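Mandelate racemase/muconate lactonizing enzyme family protein (Roseovarius sp. TM1035, PDB 3T9P) is a putative member of the mandelate racemase/muconate lactonizing enzyme family, probably an isomerase of the enolase superfamily whose own substrate is not established. Local coordinates at residues P133-I145 / G162-A174. Numbering follows the deposited sequence.
Sequences PVRAYASSMRRDI and GFTAFKWRVGAEA
Two torsions of Arg169 carry its guanidinium edge to the carbonyl oxygen of Ser140: CG stands anti to its carbonyl carbon (chi1 -52°) and the chain then bends at chi2 (-71°), so that NE and NH1 grip Ser140 O side-on, within the guanidinium plane, with NE to Ser140 O 2.9 Å. Arg143, extended from CG to NE, crosses Arg169 at about a right angle. Arg169 CB lies over the centre of one face of the Arg143 guanidinium, while Arg143 NE and NH1 share Val170 O (NH1 to O 2.8 Å), and NE also reaches Gly171 O from above that carbonyl's plane. A leucine in place of Arg143 would probably leave Val170 O and Gly171 O without these donors and the loop 170-173 less firmly tied to 140-145. Earlier in both segments, the strands 133-139 and 165-169 run parallel, Ala138 N bonding to Ala165 O (2.9 Å) and Lys167 N to Ala138 O (2.8 Å). On one face of this pair Ala138 CB sits over the Phe163 ring in a CH-pi contact and touches Phe166 CD2 at 3.5 Å. On the other, Lys167 passes obliquely by the Tyr137 ring, Lys167 CB 3.5 Å from Tyr137 CE2, until NZ donates to Tyr137 OH (2.9 Å); Glu231 forms a salt bridge with the same NZ. With helix 147-161 as the connection, the strands illustrate the beta-alpha-beta crossover from which the barrel domain of enolase-superfamily proteins is built.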
# COMPACT_ATOMS: atom_id res chain seq x y z
N PRO A 133 6.67 25.34 -23.09
CA PRO A 133 6.08 24.16 -23.72
C PRO A 133 6.69 22.84 -23.23
O PRO A 133 7.86 22.77 -22.72
CB PRO A 133 6.48 24.35 -25.23
CG PRO A 133 7.87 25.09 -25.14
CD PRO A 133 7.50 26.15 -24.04
N VAL A 134 5.86 21.78 -23.30
CA VAL A 134 6.29 20.46 -23.00
C VAL A 134 5.93 19.56 -24.24
O VAL A 134 4.73 19.40 -24.57
CB VAL A 134 5.54 20.00 -21.75
CG1 VAL A 134 5.98 18.63 -21.36
CG2 VAL A 134 5.92 20.91 -20.58
N ARG A 135 6.93 18.94 -24.88
CA ARG A 135 6.65 17.96 -25.94
C ARG A 135 5.85 16.77 -25.36
O ARG A 135 6.18 16.25 -24.29
CB ARG A 135 7.92 17.29 -26.45
CG ARG A 135 7.66 16.46 -27.76
CD ARG A 135 8.79 15.55 -27.96
NE ARG A 135 8.59 14.75 -29.16
CZ ARG A 135 9.45 13.85 -29.56
NH1 ARG A 135 10.55 13.64 -28.83
NH2 ARG A 135 9.20 13.18 -30.67
N ALA A 136 4.84 16.34 -26.08
CA ALA A 136 3.97 15.25 -25.55
C ALA A 136 4.08 14.03 -26.46
O ALA A 136 4.29 14.18 -27.71
CB ALA A 136 2.46 15.74 -25.57
N TYR A 137 3.74 12.87 -25.91
CA TYR A 137 3.47 11.74 -26.75
C TYR A 137 1.98 11.44 -26.62
O TYR A 137 1.43 11.55 -25.56
CB TYR A 137 4.35 10.53 -26.37
CG TYR A 137 4.14 9.82 -25.05
CD1 TYR A 137 5.02 10.04 -23.98
CD2 TYR A 137 3.22 8.76 -24.95
CE1 TYR A 137 4.93 9.22 -22.77
CE2 TYR A 137 3.11 7.95 -23.79
CZ TYR A 137 3.95 8.22 -22.70
OH TYR A 137 3.84 7.40 -21.63
N ALA A 138 1.40 10.98 -27.72
CA ALA A 138 -0.02 10.62 -27.78
C ALA A 138 -0.13 9.21 -27.22
O ALA A 138 0.52 8.27 -27.67
CB ALA A 138 -0.49 10.70 -29.35
N SER A 139 -0.89 9.04 -26.16
CA SER A 139 -0.96 7.75 -25.52
C SER A 139 -2.39 7.11 -25.64
O SER A 139 -3.38 7.71 -25.16
CB SER A 139 -0.68 7.91 -24.00
OG SER A 139 -0.49 6.63 -23.41
N SER A 140 -2.44 5.96 -26.28
CA SER A 140 -3.61 5.14 -26.34
C SER A 140 -3.67 4.30 -25.05
O SER A 140 -2.68 3.69 -24.64
CB SER A 140 -3.48 4.21 -27.55
OG SER A 140 -4.46 3.19 -27.35
N MET A 141 -4.83 4.30 -24.38
CA MET A 141 -5.04 3.40 -23.24
C MET A 141 -5.66 2.03 -23.60
O MET A 141 -5.80 1.20 -22.69
CB MET A 141 -6.01 4.04 -22.25
CG MET A 141 -5.57 5.53 -21.93
SD MET A 141 -3.87 5.34 -21.08
CE MET A 141 -3.33 6.98 -21.45
N ARG A 142 -5.97 1.76 -24.87
CA ARG A 142 -6.87 0.65 -25.21
C ARG A 142 -6.17 -0.52 -25.81
O ARG A 142 -5.27 -0.37 -26.65
CB ARG A 142 -7.93 1.15 -26.23
CG ARG A 142 -8.88 2.13 -25.57
CD ARG A 142 -9.93 2.75 -26.58
NE ARG A 142 -10.62 1.73 -27.34
CZ ARG A 142 -11.25 1.94 -28.51
NH1 ARG A 142 -11.34 3.16 -29.00
NH2 ARG A 142 -11.79 0.93 -29.19
N ARG A 143 -6.59 -1.72 -25.37
CA ARG A 143 -6.28 -2.96 -26.01
C ARG A 143 -7.48 -3.50 -26.83
O ARG A 143 -7.31 -4.40 -27.63
CB ARG A 143 -5.85 -4.02 -25.02
CG ARG A 143 -4.50 -3.79 -24.46
CD ARG A 143 -4.16 -4.74 -23.40
NE ARG A 143 -2.74 -4.60 -23.17
CZ ARG A 143 -2.21 -3.71 -22.32
NH1 ARG A 143 -0.88 -3.61 -22.19
NH2 ARG A 143 -3.00 -2.88 -21.61
N ASP A 144 -8.66 -2.97 -26.59
CA ASP A 144 -9.82 -3.39 -27.31
C ASP A 144 -9.87 -2.89 -28.75
O ASP A 144 -10.64 -3.33 -29.53
CB ASP A 144 -11.09 -3.16 -26.50
CG ASP A 144 -11.39 -1.74 -26.30
OD1 ASP A 144 -12.52 -1.41 -26.52
OD2 ASP A 144 -10.53 -0.94 -25.99
N ILE A 145 -9.04 -1.95 -29.09
CA ILE A 145 -8.93 -1.44 -30.43
C ILE A 145 -8.11 -2.31 -31.42
O ILE A 145 -7.16 -2.92 -31.08
CB ILE A 145 -8.33 -0.02 -30.33
CG1 ILE A 145 -8.52 0.74 -31.63
CG2 ILE A 145 -6.90 -0.08 -29.80
CD1 ILE A 145 -8.40 2.22 -31.45
N GLY A 162 0.07 17.49 -34.72
CA GLY A 162 1.56 17.61 -34.73
C GLY A 162 2.28 16.72 -33.71
O GLY A 162 3.49 16.94 -33.45
N PHE A 163 1.63 15.69 -33.14
CA PHE A 163 2.36 14.77 -32.27
C PHE A 163 3.49 14.07 -33.04
O PHE A 163 3.26 13.67 -34.18
CB PHE A 163 1.49 13.63 -31.69
CG PHE A 163 0.50 14.07 -30.65
CD1 PHE A 163 0.92 14.18 -29.32
CD2 PHE A 163 -0.81 14.50 -30.99
CE1 PHE A 163 0.01 14.54 -28.26
CE2 PHE A 163 -1.78 14.93 -29.95
CZ PHE A 163 -1.35 15.00 -28.59
N THR A 164 4.68 13.85 -32.42
CA THR A 164 5.69 13.09 -33.12
C THR A 164 6.18 11.91 -32.27
O THR A 164 7.21 11.29 -32.55
CB THR A 164 6.94 13.95 -33.55
OG1 THR A 164 7.44 14.62 -32.40
CG2 THR A 164 6.60 15.05 -34.63
N ALA A 165 5.37 11.52 -31.28
CA ALA A 165 5.69 10.35 -30.50
C ALA A 165 4.31 9.75 -30.11
O ALA A 165 3.36 10.52 -29.87
CB ALA A 165 6.45 10.76 -29.19
N PHE A 166 4.25 8.42 -30.06
CA PHE A 166 2.97 7.68 -29.83
C PHE A 166 3.21 6.43 -29.02
O PHE A 166 4.15 5.73 -29.26
CB PHE A 166 2.40 7.23 -31.22
CG PHE A 166 1.92 8.39 -32.04
CD1 PHE A 166 2.84 9.11 -32.80
CD2 PHE A 166 0.54 8.77 -32.05
CE1 PHE A 166 2.40 10.21 -33.57
CE2 PHE A 166 0.07 9.91 -32.80
CZ PHE A 166 1.04 10.65 -33.54
N LYS A 167 2.30 6.11 -28.07
CA LYS A 167 2.38 4.89 -27.31
C LYS A 167 1.05 4.13 -27.46
O LYS A 167 0.01 4.74 -27.36
CB LYS A 167 2.54 5.21 -25.81
CG LYS A 167 2.74 3.85 -24.99
CD LYS A 167 3.23 4.25 -23.56
CE LYS A 167 2.06 4.43 -22.61
NZ LYS A 167 2.66 4.77 -21.26
N TRP A 168 1.16 2.84 -27.70
CA TRP A 168 0.04 1.91 -27.71
C TRP A 168 0.33 0.64 -26.90
O TRP A 168 1.36 0.55 -26.18
CB TRP A 168 -0.32 1.61 -29.22
CG TRP A 168 0.64 0.94 -30.10
CD1 TRP A 168 0.59 -0.39 -30.51
CD2 TRP A 168 1.85 1.49 -30.71
NE1 TRP A 168 1.60 -0.63 -31.42
CE2 TRP A 168 2.37 0.50 -31.55
CE3 TRP A 168 2.43 2.79 -30.75
CZ2 TRP A 168 3.55 0.70 -32.29
CZ3 TRP A 168 3.55 3.01 -31.51
CH2 TRP A 168 4.07 1.96 -32.36
N ARG A 169 -0.62 -0.31 -26.95
CA ARG A 169 -0.59 -1.45 -26.02
C ARG A 169 -0.28 -2.74 -26.69
O ARG A 169 -0.74 -2.98 -27.83
CB ARG A 169 -1.92 -1.67 -25.29
CG ARG A 169 -2.46 -0.39 -24.59
CD ARG A 169 -1.66 0.01 -23.37
NE ARG A 169 -1.72 1.45 -23.15
CZ ARG A 169 -1.20 2.08 -22.11
NH1 ARG A 169 -1.24 3.43 -22.08
NH2 ARG A 169 -0.64 1.39 -21.10
N VAL A 170 0.49 -3.55 -25.98
CA VAL A 170 0.71 -4.94 -26.36
C VAL A 170 0.30 -5.86 -25.19
O VAL A 170 0.08 -5.38 -24.07
CB VAL A 170 2.19 -5.22 -26.81
CG1 VAL A 170 2.54 -4.37 -28.00
CG2 VAL A 170 3.18 -4.86 -25.61
N GLY A 171 0.17 -7.14 -25.52
CA GLY A 171 -0.16 -8.18 -24.57
C GLY A 171 -1.57 -7.82 -24.05
O GLY A 171 -2.32 -7.11 -24.71
N ALA A 172 -1.89 -8.43 -22.91
CA ALA A 172 -3.13 -8.20 -22.08
C ALA A 172 -2.67 -7.78 -20.69
O ALA A 172 -1.64 -8.27 -20.16
CB ALA A 172 -4.02 -9.49 -22.08
N GLU A 173 -3.37 -6.82 -20.09
CA GLU A 173 -2.97 -6.33 -18.73
C GLU A 173 -2.85 -7.49 -17.74
O GLU A 173 -3.82 -8.23 -17.52
CB GLU A 173 -3.92 -5.29 -18.19
CG GLU A 173 -3.55 -4.84 -16.77
CD GLU A 173 -4.63 -3.87 -16.23
OE1 GLU A 173 -5.78 -4.31 -15.99
OE2 GLU A 173 -4.33 -2.67 -16.02
N ALA A 174 -1.67 -7.65 -17.17
CA ALA A 174 -1.41 -8.72 -16.14
C ALA A 174 -1.88 -10.07 -16.70
O ALA A 174 -2.37 -10.95 -15.96
CB ALA A 174 -2.08 -8.42 -14.76
O HOH W 1 5.38 15.13 -30.07
O HOH W 2 -3.20 -0.40 -28.55